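Local coordinates for Lmo2470 protein (Listeria monocytogenes EGD-e, PDB 5HL3) that is a calcium-binding internalin of the leucine-rich repeat family that interacts with afadin and facilitates crossing of the basement membrane, at residues A[110-120]-A[133-144]. Residues are numbered along the deposited sequence; the frame is centred on the assembly and turned at random.
Sequences LTRNLSLPNYQ and NNLIGSIPDFTG
Asn118 and Thr143 grip each other twice, an instance of how successive turns of a leucine-rich repeat solenoid satisfy their polar groups where the strands have ended. With CG anti to the backbone N (chi1 -178°), the Asn118 amide reaches across to the next turn: OD1 takes the Thr143 N-H on a lone pair, in the carbonyl plane, at 3.0 Å, while ND2 donates to Thr143 OG1. That hydroxyl oxygen also accepts from Gln120 NE2 at 3.0 Å, and the same NE2 donates to Asn118 O, which holds the bent Gln120 side chain against its own turn. One water donates to both Asn118 OD1 and Tyr119 O and accepts from Gly144 N.

At the other end a short parallel ladder forms: Asn134 N donates to Arg112 O, Leu114 N to Asn134 O, and Ile136 N to Leu114 O at 2.8 Å. Beside it, Asn134 ND2 approaches Asn113 OD1 at 3.0 Å from above the Asn113 carbonyl plane, the two amides turned 70° apart. Where the two segments move apart, a second water accepts from Leu116 N and donates to Ile136 O and Ser138 O. Further along, Leu116 CD2 meets the edge of the Phe142 ring, 3.7 Å from CE1.

The buried Asn133 ND2 is satisfied by Met130 O and Ala104 O, and its OD1 by a water that accepts from Arg112 N. Strands 113-114 and 134-135 form a two-stranded sheet apart from the main parallel one, whose strand 100-103 touches Leu114 and Tyr119.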
loop_
_atom_site.group_PDB
_atom_site.type_symbol
_atom_site.label_atom_id
_atom_site.label_comp_id
_atom_site.label_asym_id
_atom_site.label_seq_id
_atom_site.Cartn_x
_atom_site.Cartn_y
_atom_site.Cartn_z
ATOM N N LEU A 110 5.325 0.445 -13.647
ATOM C CA LEU A 110 5.596 -0.990 -13.732
ATOM C C LEU A 110 6.443 -1.399 -14.919
ATOM O O LEU A 110 6.228 -2.440 -15.535
ATOM C CB LEU A 110 4.244 -1.776 -13.709
ATOM C CG LEU A 110 3.443 -1.639 -12.405
ATOM C CD1 LEU A 110 1.940 -1.901 -12.550
ATOM C CD2 LEU A 110 4.053 -2.523 -11.307
ATOM N N THR A 111 7.462 -0.585 -15.245
ATOM C CA THR A 111 8.270 -0.842 -16.430
ATOM C C THR A 111 9.329 -1.918 -16.222
ATOM O O THR A 111 9.944 -2.371 -17.197
ATOM C CB THR A 111 9.006 0.425 -16.864
ATOM O OG1 THR A 111 9.805 0.869 -15.772
ATOM C CG2 THR A 111 8.003 1.524 -17.279
ATOM N N ARG A 112 9.634 -2.255 -14.969
ATOM C CA ARG A 112 10.664 -3.252 -14.652
ATOM C C ARG A 112 10.089 -4.349 -13.763
ATOM O O ARG A 112 9.171 -4.118 -13.020
ATOM C CB ARG A 112 11.854 -2.591 -13.945
ATOM C CG ARG A 112 12.635 -1.576 -14.756
ATOM C CD ARG A 112 13.570 -2.240 -15.762
ATOM N NE ARG A 112 14.287 -1.238 -16.544
ATOM C CZ ARG A 112 13.864 -0.698 -17.666
ATOM N NH1 ARG A 112 12.740 -1.124 -18.227
ATOM N NH2 ARG A 112 14.594 0.247 -18.276
ATOM N N ASN A 113 10.644 -5.552 -13.896
ATOM C CA ASN A 113 10.265 -6.732 -13.140
ATOM C C ASN A 113 11.384 -7.111 -12.181
ATOM O O ASN A 113 12.572 -7.071 -12.567
ATOM C CB ASN A 113 10.102 -7.928 -14.083
ATOM C CG ASN A 113 9.044 -7.740 -15.145
ATOM O OD1 ASN A 113 7.974 -7.203 -14.918
ATOM N ND2 ASN A 113 9.297 -8.333 -16.295
ATOM N N LEU A 114 11.045 -7.487 -10.953
ATOM C CA LEU A 114 12.038 -7.912 -9.965
ATOM C C LEU A 114 11.547 -9.099 -9.168
ATOM O O LEU A 114 10.364 -9.173 -8.856
ATOM C CB LEU A 114 12.331 -6.801 -8.932
ATOM C CG LEU A 114 13.037 -5.540 -9.450
ATOM C CD1 LEU A 114 13.098 -4.536 -8.319
ATOM C CD2 LEU A 114 14.438 -5.846 -9.992
ATOM N N SER A 115 12.434 -10.041 -8.851
ATOM C CA SER A 115 12.111 -11.113 -7.908
ATOM C C SER A 115 12.794 -10.841 -6.571
ATOM O O SER A 115 13.821 -10.159 -6.529
ATOM C CB SER A 115 12.498 -12.495 -8.451
ATOM O OG SER A 115 13.878 -12.550 -8.806
ATOM N N LEU A 116 12.203 -11.385 -5.502
ATOM C CA LEU A 116 12.685 -11.237 -4.142
ATOM C C LEU A 116 13.110 -12.605 -3.620
ATOM O O LEU A 116 12.269 -13.396 -3.194
ATOM C CB LEU A 116 11.630 -10.588 -3.230
ATOM C CG LEU A 116 12.039 -10.453 -1.753
ATOM C CD1 LEU A 116 13.434 -9.879 -1.553
ATOM C CD2 LEU A 116 11.013 -9.623 -1.006
ATOM N N PRO A 117 14.412 -12.902 -3.651
ATOM C CA PRO A 117 14.895 -14.167 -3.120
ATOM C C PRO A 117 14.667 -14.318 -1.629
ATOM O O PRO A 117 14.549 -13.331 -0.915
ATOM C CB PRO A 117 16.421 -14.101 -3.375
ATOM C CG PRO A 117 16.603 -13.136 -4.414
ATOM C CD PRO A 117 15.499 -12.153 -4.300
ATOM N N ASN A 118 14.650 -15.568 -1.165
ATOM C CA ASN A 118 14.627 -15.835 0.264
ATOM C C ASN A 118 16.098 -15.735 0.737
ATOM O O ASN A 118 16.743 -16.737 1.030
ATOM C CB ASN A 118 14.011 -17.211 0.489
ATOM C CG ASN A 118 13.900 -17.571 1.952
ATOM O OD1 ASN A 118 13.869 -16.703 2.826
ATOM N ND2 ASN A 118 13.897 -18.878 2.225
ATOM N N TYR A 119 16.583 -14.508 0.845
ATOM C CA TYR A 119 18.006 -14.265 1.105
ATOM C C TYR A 119 18.484 -14.983 2.350
ATOM O O TYR A 119 17.857 -14.878 3.419
ATOM C CB TYR A 119 18.277 -12.767 1.290
ATOM C CG TYR A 119 18.159 -11.947 0.023
ATOM C CD1 TYR A 119 19.065 -12.113 -1.025
ATOM C CD2 TYR A 119 17.180 -10.998 -0.118
ATOM C CE1 TYR A 119 18.981 -11.358 -2.187
ATOM C CE2 TYR A 119 17.094 -10.218 -1.261
ATOM C CZ TYR A 119 17.977 -10.426 -2.290
ATOM O OH TYR A 119 17.853 -9.663 -3.434
ATOM N N GLN A 120 19.645 -15.636 2.221
ATOM C CA GLN A 120 20.274 -16.308 3.332
ATOM C C GLN A 120 21.577 -15.683 3.802
ATOM O O GLN A 120 22.004 -15.953 4.938
ATOM C CB GLN A 120 20.540 -17.784 2.981
ATOM C CG GLN A 120 19.268 -18.563 2.623
ATOM C CD GLN A 120 18.320 -18.649 3.790
ATOM O OE1 GLN A 120 18.719 -19.084 4.886
ATOM N NE2 GLN A 120 17.077 -18.264 3.587
ATOM N N ASN A 133 8.058 -1.715 -8.971
ATOM C CA ASN A 133 8.528 -2.761 -9.867
ATOM C C ASN A 133 7.618 -3.981 -9.783
ATOM O O ASN A 133 7.158 -4.351 -8.699
ATOM C CB ASN A 133 9.967 -3.076 -9.483
ATOM C CG ASN A 133 10.865 -1.855 -9.622
ATOM O OD1 ASN A 133 11.082 -1.380 -10.721
ATOM N ND2 ASN A 133 11.351 -1.318 -8.504
ATOM N N ASN A 134 7.327 -4.569 -10.927
ATOM C CA ASN A 134 6.430 -5.724 -10.947
ATOM C C ASN A 134 7.120 -6.928 -10.300
ATOM O O ASN A 134 8.169 -7.384 -10.772
ATOM C CB ASN A 134 6.100 -6.071 -12.408
ATOM C CG ASN A 134 5.266 -7.312 -12.521
ATOM O OD1 ASN A 134 4.291 -7.448 -11.827
ATOM N ND2 ASN A 134 5.698 -8.257 -13.333
ATOM N N LEU A 135 6.541 -7.467 -9.246
ATOM C CA LEU A 135 7.121 -8.630 -8.586
ATOM C C LEU A 135 7.002 -9.872 -9.480
ATOM O O LEU A 135 5.944 -10.147 -10.034
ATOM C CB LEU A 135 6.456 -8.899 -7.238
ATOM C CG LEU A 135 7.068 -10.026 -6.421
ATOM C CD1 LEU A 135 8.398 -9.589 -5.885
ATOM C CD2 LEU A 135 6.146 -10.436 -5.292
ATOM N N ILE A 136 8.110 -10.610 -9.631
ATOM C CA ILE A 136 8.118 -11.899 -10.296
ATOM C C ILE A 136 7.899 -12.954 -9.211
ATOM O O ILE A 136 8.675 -13.028 -8.263
ATOM C CB ILE A 136 9.471 -12.142 -10.952
ATOM C CG1 ILE A 136 9.786 -11.075 -11.986
ATOM C CG2 ILE A 136 9.478 -13.520 -11.623
ATOM C CD1 ILE A 136 11.232 -11.116 -12.420
ATOM N N GLY A 137 6.824 -13.719 -9.321
ATOM C CA GLY A 137 6.531 -14.754 -8.329
ATOM C C GLY A 137 5.915 -14.205 -7.058
ATOM O O GLY A 137 5.105 -13.289 -7.091
ATOM N N SER A 138 6.245 -14.833 -5.938
ATOM C CA SER A 138 5.660 -14.502 -4.629
ATOM C C SER A 138 6.678 -13.890 -3.692
ATOM O O SER A 138 7.887 -13.969 -3.909
ATOM C CB SER A 138 5.105 -15.772 -3.973
ATOM O OG SER A 138 4.057 -16.322 -4.733
ATOM N N ILE A 139 6.186 -13.232 -2.663
ATOM C CA ILE A 139 7.040 -12.780 -1.575
ATOM C C ILE A 139 7.350 -14.031 -0.751
ATOM O O ILE A 139 6.420 -14.714 -0.310
ATOM C CB ILE A 139 6.330 -11.761 -0.638
ATOM C CG1 ILE A 139 5.826 -10.546 -1.437
ATOM C CG2 ILE A 139 7.263 -11.311 0.514
ATOM C CD1 ILE A 139 4.921 -9.635 -0.630
ATOM N N PRO A 140 8.638 -14.353 -0.531
ATOM C CA PRO A 140 8.947 -15.553 0.278
ATOM C C PRO A 140 8.553 -15.407 1.739
ATOM O O PRO A 140 8.514 -14.279 2.278
ATOM C CB PRO A 140 10.478 -15.683 0.176
ATOM C CG PRO A 140 10.968 -14.452 -0.393
ATOM C CD PRO A 140 9.857 -13.670 -1.013
ATOM N N ASP A 141 8.268 -16.545 2.394
ATOM C CA ASP A 141 8.107 -16.557 3.843
ATOM C C ASP A 141 9.566 -16.608 4.373
ATOM O O ASP A 141 10.109 -17.662 4.624
ATOM C CB ASP A 141 7.271 -17.755 4.281
ATOM C CG ASP A 141 6.938 -17.741 5.758
ATOM O OD1 ASP A 141 7.104 -16.698 6.421
ATOM O OD2 ASP A 141 6.519 -18.816 6.261
ATOM N N PHE A 142 10.154 -15.427 4.511
ATOM C CA PHE A 142 11.591 -15.291 4.777
ATOM C C PHE A 142 12.066 -16.159 5.916
ATOM O O PHE A 142 11.462 -16.155 6.985
ATOM C CB PHE A 142 11.954 -13.856 5.145
ATOM C CG PHE A 142 11.408 -12.820 4.201
ATOM C CD1 PHE A 142 11.962 -12.624 2.928
ATOM C CD2 PHE A 142 10.334 -12.015 4.598
ATOM C CE1 PHE A 142 11.426 -11.667 2.092
ATOM C CE2 PHE A 142 9.828 -11.044 3.780
ATOM C CZ PHE A 142 10.374 -10.877 2.536
ATOM N N THR A 143 13.180 -16.844 5.710
ATOM C CA THR A 143 13.776 -17.685 6.760
ATOM C C THR A 143 15.155 -17.235 7.161
ATOM O O THR A 143 15.690 -17.790 8.105
ATOM C CB THR A 143 13.874 -19.164 6.313
ATOM O OG1 THR A 143 14.616 -19.227 5.093
ATOM C CG2 THR A 143 12.503 -19.812 6.135
ATOM N N GLY A 144 15.743 -16.259 6.462
ATOM C CA GLY A 144 17.149 -15.852 6.723
ATOM C C GLY A 144 17.376 -14.414 7.157
ATOM O O GLY A 144 18.538 -13.951 7.209
HETATM O O HOH W 1 9.162 -0.521 -12.594
HETATM O O HOH W 2 9.840 -13.060 -5.782
HETATM O O HOH W 3 15.228 -14.686 4.092
HETATM O O HOH W 4 19.794 -13.286 4.735
HETATM O O HOH W 5 20.650 -15.839 7.308
HETATM O O HOH W 6 17.636 -19.854 7.373
#